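Long-range contacts in orotate phosphoribosyltransferase (Aeropyrum pernix, PDB 2YZK), which probably catalyses the magnesium-dependent transfer of ribosyl phosphate from 5-phosphoribose 1-diphosphate to orotate, giving orotidine 5'-phosphate in de novo pyrimidine synthesis: residues Asp46-Val51 with Thr138-Val143; Ser81-Tyr86 with Asp103-Arg108; Gly107-Val112 with Tyr134-Ala139. One frame throughout, in Å; residues are numbered along the deposited sequence.

The three contacts sample one parallel sheet of the phosphoribosyltransferase fold, from its helical cover to its strand pairing. Along the chain, contact 1 joins the earliest segment to the latest and so spans the other two, while contact 2 runs directly into contact 3 through the common Gly-107 and Arg-108. Contacts 1 and 3 share Thr-138 and Ala-139 on strand 135-141, and their centres are about 13 Å apart. Contacts 2 and 3 lie about 10 Å apart, contacts 1 and 2 about 17 Å. Helix 38-58 thus lies against a sheet that includes strand 84-87, outermost within this chain, and strand 108-113, which ends at the predicted binding residue Asp-113; contact 2 faces the second subunit.

Contact 1: Asp46-Val51 with Thr138-Val143; sequences DLLLEV and TALVLV
Leu-48 and Val-51 of helix 46-51 face Leu-140 of strand 138-141, the two axes running nearly antiparallel at 156° with a closest approach of 9.1 Å. The chain turns a corner at Leu-142, and here the backbones come nearest, with Leu-48 CA and Leu-142 CA 6.8 Å apart. No hydrogen bond crosses the interface; the side chains that meet are all apolar, as a helix settles on the sheet.

Leu-48 has the largest share, dividing its isobutyl group between two leucines. Its branch carbon CG meets Leu-142 CD2 at 3.5 Å, a tight carbon pair, and the two side chains pass at about a right angle, so that the Leu-142 methyl sits against the fork of Leu-48 and also reaches its CD1. The other methyl, Leu-48 CD2, lies 3.7 Å from Leu-140 CG. Leu-140 reaches Leu-48 because its CG stands opposite the backbone N (chi1 168°), which sends the branched end out from the strand to the helix. There CD2 rests 3.6 Å from the carbonyl oxygen Leu-48 O, and CD1 is 3.8 Å from Leu-48 CD2. Val-51, three residues on, also points its side chain towards the strand.

Val-141, pointing the other way, packs on Leu-160 and Ser-162 of strand 159-162. On the helix side, Val-163 touches Leu-48 and Val-51, and Leu-56 of the same helix covers Leu-140. Met-31 packs on Leu-142, which is also touched by two helices, through Ala-44 of helix 38-58 and Trp-72 of helix 70-80.

Contact 2: Ser81-Tyr86 with Asp103-Arg108; sequences SKPLGY and DPPKGR
Pro-83 and Pro-104 meet through their ring CB atoms, 3.9 Å apart, in an apolar contact that Pro-105 extends by placing its CD 4.3 Å from Pro-83 CB. A second group of contacts sets the Pro-104 ring against backbone: its CD lies 3.8 Å from Leu-84 O and 4.0 Å from Gly-85 CA. Gly-85 permits this approach, for a CB built on it would fall only 2.9 Å from Pro-104 CG. Strand 84-87 is the edge of the parallel sheet within this chain, and the segments flank the excursion holding Arg-88, Lys-92 and His-94, which are predicted to bind phosphoribosyl diphosphate; in type I phosphoribosyltransferases this is the flexible loop over the active site. A serine in place of Pro-104 would lack the ring CG and CD and is likely to open a gap against Leu-84 O and Gly-85 CA, with the chain no longer held in the proline backbone shape. Polar interactions come from the flanking residues and the backbone. Within 103-108, Lys-106 NZ and Asp-103 OD1 form a long salt bridge at 3.8 Å. Asp-103 also pairs with Arg-33 of the second subunit, whose Tyr-41 hydroxyl bonds Lys-82 O.

Contact 3: Gly107-Val112 with Tyr134-Ala139; sequences GRVVVV and YTVGTA
The carbonyl oxygen of Thr-135 is gripped twice by the neighbouring strand: Val-109 N donates a hydrogen bond of 2.9 Å, nearly in line with the C=O bond (170° at the oxygen), while Arg-108 CA makes a CA-H...O contact at 3.3 Å. Thr-135 N binds Gly-107 O at 3.1 Å from above the carbonyl plane. Parallel pairing resumes where Val-111 N reaches Thr-138 O at 3.3 Å. Between these bonds strand 135-141 bulges at Gly-137, and a water fills the interruption, donating to Val-109 O and accepting from Gly-137 N. An extended chain, crossing the Thr-135 side chain at about a right angle, carries the Arg-108 guanidinium to this water, which lies over one face, offset toward the rim.

Val-109, Val-111, Val-136 and Ala-139 share one sheet face. Val-111 CG2, set between the backbone N and the carbonyl carbon (CG1 at chi1 -67°), lies tightly against Ala-139 CB at 3.5 Å; CG1 meets Val-136 CG2. Val-109 CG1 packs obliquely on the Tyr-134 ring, whose hydroxyl bonds Pro-104 O. Helix 120-131 covers this face in a beta-alpha-beta crossover; as in other type I phosphoribosyltransferases, the predicted phosphoribosyl diphosphate-binding segment Asp-113 to Ser-121 runs from the first strand's end into the helix.

Contact 1: Asp46-Val51 with Thr138-Val143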
loop_
_atom_site.group_PDB
_atom_site.type_symbol
_atom_site.label_atom_id
_atom_site.label_comp_id
_atom_site.label_asym_id
_atom_site.label_seq_id
_atom_site.Cartn_x
_atom_site.Cartn_y
_atom_site.Cartn_z
ATOM N N ASP A 46 14.254 -6.231 -5.774
ATOM C CA ASP A 46 15.664 -6.544 -5.618
ATOM C C ASP A 46 16.532 -5.334 -5.934
ATOM O O ASP A 46 17.536 -5.090 -5.264
ATOM C CB ASP A 46 16.060 -7.724 -6.509
ATOM C CG ASP A 46 15.406 -9.022 -6.072
ATOM O OD1 ASP A 46 15.224 -9.214 -4.850
ATOM O OD2 ASP A 46 15.086 -9.856 -6.943
ATOM N N LEU A 47 16.144 -4.575 -6.954
ATOM C CA LEU A 47 16.903 -3.386 -7.328
ATOM C C LEU A 47 16.771 -2.303 -6.254
ATOM O O LEU A 47 17.722 -1.578 -5.978
ATOM C CB LEU A 47 16.426 -2.860 -8.687
ATOM C CG LEU A 47 16.789 -3.736 -9.895
ATOM C CD1 LEU A 47 16.135 -3.176 -11.147
ATOM C CD2 LEU A 47 18.307 -3.792 -10.055
ATOM N N LEU A 48 15.590 -2.195 -5.651
ATOM C CA LEU A 48 15.367 -1.211 -4.593
ATOM C C LEU A 48 16.223 -1.551 -3.368
ATOM O O LEU A 48 16.793 -0.667 -2.728
ATOM C CB LEU A 48 13.885 -1.170 -4.193
ATOM C CG LEU A 48 12.964 -0.428 -5.169
ATOM C CD1 LEU A 48 11.527 -0.814 -4.920
ATOM C CD2 LEU A 48 13.152 1.074 -5.009
ATOM N N LEU A 49 16.306 -2.837 -3.045
ATOM C CA LEU A 49 17.091 -3.273 -1.897
ATOM C C LEU A 49 18.553 -2.964 -2.162
ATOM O O LEU A 49 19.274 -2.500 -1.282
ATOM C CB LEU A 49 16.891 -4.775 -1.659
ATOM C CG LEU A 49 15.520 -5.113 -1.061
ATOM C CD1 LEU A 49 15.233 -6.600 -1.144
ATOM C CD2 LEU A 49 15.491 -4.626 0.388
ATOM N N GLU A 50 18.973 -3.204 -3.398
ATOM C CA GLU A 50 20.345 -2.949 -3.811
ATOM C C GLU A 50 20.736 -1.474 -3.696
ATOM O O GLU A 50 21.758 -1.147 -3.095
ATOM C CB GLU A 50 20.534 -3.424 -5.251
ATOM C CG GLU A 50 21.886 -3.115 -5.855
ATOM C CD GLU A 50 22.034 -3.720 -7.237
ATOM O OE1 GLU A 50 22.037 -4.963 -7.341
ATOM O OE2 GLU A 50 22.137 -2.952 -8.218
ATOM N N VAL A 51 19.932 -0.584 -4.271
ATOM C CA VAL A 51 20.248 0.841 -4.214
ATOM C C VAL A 51 20.003 1.424 -2.828
ATOM O O VAL A 51 20.670 2.382 -2.428
ATOM C CB VAL A 51 19.443 1.652 -5.268
ATOM C CG1 VAL A 51 19.777 1.160 -6.670
ATOM C CG2 VAL A 51 17.971 1.526 -5.006
ATOM N N THR A 138 17.370 9.777 3.747
ATOM C CA THR A 138 17.366 9.092 2.463
ATOM C C THR A 138 15.955 8.837 1.943
ATOM O O THR A 138 15.068 8.430 2.697
ATOM C CB THR A 138 18.083 7.726 2.575
ATOM O OG1 THR A 138 19.437 7.929 2.998
ATOM C CG2 THR A 138 18.067 6.994 1.237
ATOM N N ALA A 139 15.762 9.094 0.651
ATOM C CA ALA A 139 14.491 8.858 -0.027
ATOM C C ALA A 139 14.855 7.920 -1.172
ATOM O O ALA A 139 15.808 8.169 -1.915
ATOM C CB ALA A 139 13.906 10.162 -0.565
ATOM N N LEU A 140 14.093 6.842 -1.305
ATOM C CA LEU A 140 14.355 5.832 -2.310
ATOM C C LEU A 140 13.177 5.690 -3.265
ATOM O O LEU A 140 12.038 5.564 -2.830
ATOM C CB LEU A 140 14.632 4.504 -1.592
ATOM C CG LEU A 140 14.660 3.205 -2.389
ATOM C CD1 LEU A 140 15.834 3.224 -3.342
ATOM C CD2 LEU A 140 14.754 2.024 -1.422
ATOM N N VAL A 141 13.459 5.728 -4.565
ATOM C CA VAL A 141 12.418 5.585 -5.575
ATOM C C VAL A 141 12.888 4.653 -6.687
ATOM O O VAL A 141 14.079 4.376 -6.818
ATOM C CB VAL A 141 12.021 6.945 -6.214
ATOM C CG1 VAL A 141 11.572 7.920 -5.138
ATOM C CG2 VAL A 141 13.189 7.522 -7.002
ATOM N N LEU A 142 11.940 4.165 -7.476
ATOM C CA LEU A 142 12.255 3.281 -8.588
ATOM C C LEU A 142 12.751 4.115 -9.758
ATOM O O LEU A 142 13.784 3.813 -10.360
ATOM C CB LEU A 142 11.012 2.496 -9.018
ATOM C CG LEU A 142 10.638 1.288 -8.164
ATOM C CD1 LEU A 142 9.244 0.810 -8.553
ATOM C CD2 LEU A 142 11.676 0.181 -8.360
ATOM N N VAL A 143 12.010 5.173 -10.064
ATOM C CA VAL A 143 12.358 6.053 -11.170
ATOM C C VAL A 143 12.363 7.529 -10.800
ATOM O O VAL A 143 11.409 8.045 -10.217
ATOM C CB VAL A 143 11.385 5.859 -12.363
ATOM C CG1 VAL A 143 11.686 6.882 -13.454
ATOM C CG2 VAL A 143 11.517 4.452 -12.917
#

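Contact 2: Ser81-Tyr86 with Asp103-Arg108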
loop_
_atom_site.group_PDB
_atom_site.type_symbol
_atom_site.label_atom_id
_atom_site.label_comp_id
_atom_site.label_asym_id
_atom_site.label_seq_id
_atom_site.Cartn_x
_atom_site.Cartn_y
_atom_site.Cartn_z
ATOM N N SER A 81 11.804 -7.762 7.255
ATOM C CA SER A 81 11.260 -8.049 8.579
ATOM C C SER A 81 11.340 -6.790 9.436
ATOM O O SER A 81 11.693 -6.845 10.613
ATOM C CB SER A 81 12.045 -9.182 9.252
ATOM O OG SER A 81 11.965 -10.374 8.493
ATOM N N LYS A 82 11.008 -5.654 8.829
ATOM C CA LYS A 82 11.048 -4.367 9.512
ATOM C C LYS A 82 9.678 -3.720 9.636
ATOM O O LYS A 82 8.751 -4.057 8.905
ATOM C CB LYS A 82 11.956 -3.396 8.756
ATOM C CG LYS A 82 13.430 -3.698 8.852
ATOM C CD LYS A 82 14.223 -2.730 7.988
ATOM C CE LYS A 82 15.721 -2.968 8.104
ATOM N NZ LYS A 82 16.223 -2.716 9.476
ATOM N N PRO A 83 9.539 -2.780 10.586
ATOM C CA PRO A 83 8.292 -2.053 10.823
ATOM C C PRO A 83 7.953 -1.231 9.580
ATOM O O PRO A 83 8.847 -0.799 8.846
ATOM C CB PRO A 83 8.639 -1.145 12.001
ATOM C CG PRO A 83 9.674 -1.912 12.736
ATOM C CD PRO A 83 10.531 -2.480 11.636
ATOM N N LEU A 84 6.660 -1.029 9.340
ATOM C CA LEU A 84 6.218 -0.236 8.206
ATOM C C LEU A 84 5.420 0.956 8.707
ATOM O O LEU A 84 4.748 0.891 9.735
ATOM C CB LEU A 84 5.329 -1.063 7.264
ATOM C CG LEU A 84 4.601 -0.255 6.182
ATOM C CD1 LEU A 84 5.608 0.252 5.137
ATOM C CD2 LEU A 84 3.532 -1.127 5.519
ATOM N N GLY A 85 5.520 2.055 7.975
ATOM C CA GLY A 85 4.765 3.244 8.305
ATOM C C GLY A 85 4.512 3.926 6.978
ATOM O O GLY A 85 5.121 3.562 5.968
ATOM N N TYR A 86 3.602 4.891 6.953
ATOM C CA TYR A 86 3.340 5.613 5.718
ATOM C C TYR A 86 2.618 6.911 5.967
ATOM O O TYR A 86 1.945 7.090 6.989
ATOM C CB TYR A 86 2.572 4.743 4.708
ATOM C CG TYR A 86 1.181 4.299 5.109
ATOM C CD1 TYR A 86 0.061 5.064 4.784
ATOM C CD2 TYR A 86 0.978 3.068 5.735
ATOM C CE1 TYR A 86 -1.228 4.607 5.062
ATOM C CE2 TYR A 86 -0.304 2.605 6.020
ATOM C CZ TYR A 86 -1.402 3.377 5.676
ATOM O OH TYR A 86 -2.672 2.905 5.921
ATOM N N ASP A 103 2.404 3.825 12.950
ATOM C CA ASP A 103 3.084 4.196 14.190
ATOM C C ASP A 103 4.315 3.349 14.532
ATOM O O ASP A 103 4.419 2.774 15.617
ATOM C CB ASP A 103 2.082 4.170 15.353
ATOM C CG ASP A 103 2.682 4.679 16.653
ATOM O OD1 ASP A 103 3.376 5.718 16.622
ATOM O OD2 ASP A 103 2.447 4.045 17.705
ATOM N N PRO A 104 5.264 3.247 13.597
ATOM C CA PRO A 104 6.455 2.452 13.907
ATOM C C PRO A 104 7.256 3.179 14.992
ATOM O O PRO A 104 7.101 4.381 15.179
ATOM C CB PRO A 104 7.186 2.397 12.564
ATOM C CG PRO A 104 6.783 3.691 11.904
ATOM C CD PRO A 104 5.311 3.761 12.216
ATOM N N PRO A 105 8.109 2.456 15.732
ATOM C CA PRO A 105 8.912 3.084 16.791
ATOM C C PRO A 105 9.792 4.226 16.273
ATOM O O PRO A 105 10.282 4.179 15.142
ATOM C CB PRO A 105 9.740 1.920 17.324
ATOM C CG PRO A 105 8.808 0.753 17.146
ATOM C CD PRO A 105 8.269 0.991 15.753
ATOM N N LYS A 106 9.970 5.252 17.103
ATOM C CA LYS A 106 10.803 6.399 16.751
ATOM C C LYS A 106 12.210 5.916 16.441
ATOM O O LYS A 106 12.747 5.052 17.140
ATOM C CB LYS A 106 10.858 7.397 17.912
ATOM C CG LYS A 106 9.760 8.445 17.908
ATOM C CD LYS A 106 8.384 7.830 17.760
ATOM C CE LYS A 106 7.312 8.904 17.781
ATOM N NZ LYS A 106 5.979 8.342 17.465
ATOM N N GLY A 107 12.802 6.480 15.393
ATOM C CA GLY A 107 14.141 6.093 14.996
ATOM C C GLY A 107 14.431 6.584 13.595
ATOM O O GLY A 107 13.688 7.401 13.051
ATOM N N ARG A 108 15.507 6.087 13.003
ATOM C CA ARG A 108 15.885 6.492 11.660
ATOM C C ARG A 108 15.129 5.661 10.628
ATOM O O ARG A 108 15.096 4.435 10.713
ATOM C CB ARG A 108 17.396 6.324 11.464
ATOM C CG ARG A 108 17.907 6.864 10.134
ATOM C CD ARG A 108 19.396 6.596 9.951
ATOM N NE ARG A 108 19.877 7.093 8.664
ATOM C CZ ARG A 108 20.049 8.379 8.373
ATOM N NH1 ARG A 108 19.785 9.311 9.281
ATOM N NH2 ARG A 108 20.479 8.736 7.168
#

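Contact 3: Gly107-Val112 with Tyr134-Ala139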
loop_
_atom_site.group_PDB
_atom_site.type_symbol
_atom_site.label_atom_id
_atom_site.label_comp_id
_atom_site.label_asym_id
_atom_site.label_seq_id
_atom_site.Cartn_x
_atom_site.Cartn_y
_atom_site.Cartn_z
ATOM N N GLY A 107 12.802 6.480 15.393
ATOM C CA GLY A 107 14.141 6.093 14.996
ATOM C C GLY A 107 14.431 6.584 13.595
ATOM O O GLY A 107 13.688 7.401 13.051
ATOM N N ARG A 108 15.507 6.087 13.003
ATOM C CA ARG A 108 15.885 6.492 11.660
ATOM C C ARG A 108 15.129 5.661 10.628
ATOM O O ARG A 108 15.096 4.435 10.713
ATOM C CB ARG A 108 17.396 6.324 11.464
ATOM C CG ARG A 108 17.907 6.864 10.134
ATOM C CD ARG A 108 19.396 6.596 9.951
ATOM N NE ARG A 108 19.877 7.093 8.664
ATOM C CZ ARG A 108 20.049 8.379 8.373
ATOM N NH1 ARG A 108 19.785 9.311 9.281
ATOM N NH2 ARG A 108 20.479 8.736 7.168
ATOM N N VAL A 109 14.522 6.331 9.657
ATOM C CA VAL A 109 13.766 5.632 8.626
ATOM C C VAL A 109 14.184 6.046 7.221
ATOM O O VAL A 109 14.905 7.025 7.034
ATOM C CB VAL A 109 12.253 5.914 8.765
ATOM C CG1 VAL A 109 11.797 5.624 10.179
ATOM C CG2 VAL A 109 11.955 7.361 8.384
ATOM N N VAL A 110 13.723 5.283 6.238
ATOM C CA VAL A 110 13.978 5.581 4.837
ATOM C C VAL A 110 12.599 5.693 4.200
ATOM O O VAL A 110 11.744 4.834 4.422
ATOM C CB VAL A 110 14.761 4.453 4.133
ATOM C CG1 VAL A 110 14.811 4.706 2.632
ATOM C CG2 VAL A 110 16.176 4.378 4.691
ATOM N N VAL A 111 12.367 6.759 3.438
ATOM C CA VAL A 111 11.078 6.932 2.779
ATOM C C VAL A 111 11.155 6.344 1.378
ATOM O O VAL A 111 12.196 6.411 0.723
ATOM C CB VAL A 111 10.668 8.412 2.682
ATOM C CG1 VAL A 111 10.398 8.955 4.063
ATOM C CG2 VAL A 111 11.754 9.217 2.008
ATOM N N VAL A 112 10.042 5.768 0.932
ATOM C CA VAL A 112 9.977 5.127 -0.376
ATOM C C VAL A 112 8.792 5.598 -1.215
ATOM O O VAL A 112 7.661 5.693 -0.724
ATOM C CB VAL A 112 9.866 3.589 -0.210
ATOM C CG1 VAL A 112 9.744 2.913 -1.571
ATOM C CG2 VAL A 112 11.072 3.061 0.549
ATOM N N TYR A 134 10.844 11.235 14.138
ATOM C CA TYR A 134 11.641 10.322 13.323
ATOM C C TYR A 134 12.770 11.099 12.675
ATOM O O TYR A 134 12.719 12.327 12.590
ATOM C CB TYR A 134 10.804 9.706 12.200
ATOM C CG TYR A 134 9.650 8.860 12.664
ATOM C CD1 TYR A 134 9.825 7.510 12.975
ATOM C CD2 TYR A 134 8.374 9.410 12.797
ATOM C CE1 TYR A 134 8.749 6.724 13.406
ATOM C CE2 TYR A 134 7.303 8.641 13.228
ATOM C CZ TYR A 134 7.494 7.303 13.530
ATOM O OH TYR A 134 6.423 6.556 13.965
ATOM N N THR A 135 13.800 10.385 12.239
ATOM C CA THR A 135 14.892 11.030 11.534
ATOM C C THR A 135 14.929 10.360 10.169
ATOM O O THR A 135 14.653 9.157 10.047
ATOM C CB THR A 135 16.256 10.868 12.254
ATOM O OG1 THR A 135 16.613 9.486 12.329
ATOM C CG2 THR A 135 16.187 11.456 13.650
ATOM N N VAL A 136 15.240 11.139 9.140
ATOM C CA VAL A 136 15.289 10.612 7.787
ATOM C C VAL A 136 16.224 11.429 6.906
ATOM O O VAL A 136 16.128 12.657 6.850
ATOM C CB VAL A 136 13.866 10.580 7.166
ATOM C CG1 VAL A 136 13.176 11.920 7.351
ATOM C CG2 VAL A 136 13.946 10.222 5.696
ATOM N N GLY A 137 17.138 10.741 6.229
ATOM C CA GLY A 137 18.079 11.431 5.362
ATOM C C GLY A 137 18.158 10.821 3.979
ATOM O O GLY A 137 18.917 11.290 3.134
ATOM N N THR A 138 17.370 9.777 3.747
ATOM C CA THR A 138 17.366 9.092 2.463
ATOM C C THR A 138 15.955 8.837 1.943
ATOM O O THR A 138 15.068 8.430 2.697
ATOM C CB THR A 138 18.083 7.726 2.575
ATOM O OG1 THR A 138 19.437 7.929 2.998
ATOM C CG2 THR A 138 18.067 6.994 1.237
ATOM N N ALA A 139 15.762 9.094 0.651
ATOM C CA ALA A 139 14.491 8.858 -0.027
ATOM C C ALA A 139 14.855 7.920 -1.172
ATOM O O ALA A 139 15.808 8.169 -1.915
ATOM C CB ALA A 139 13.906 10.162 -0.565
HETATM O O HOH W 1 17.371 7.910 6.115
#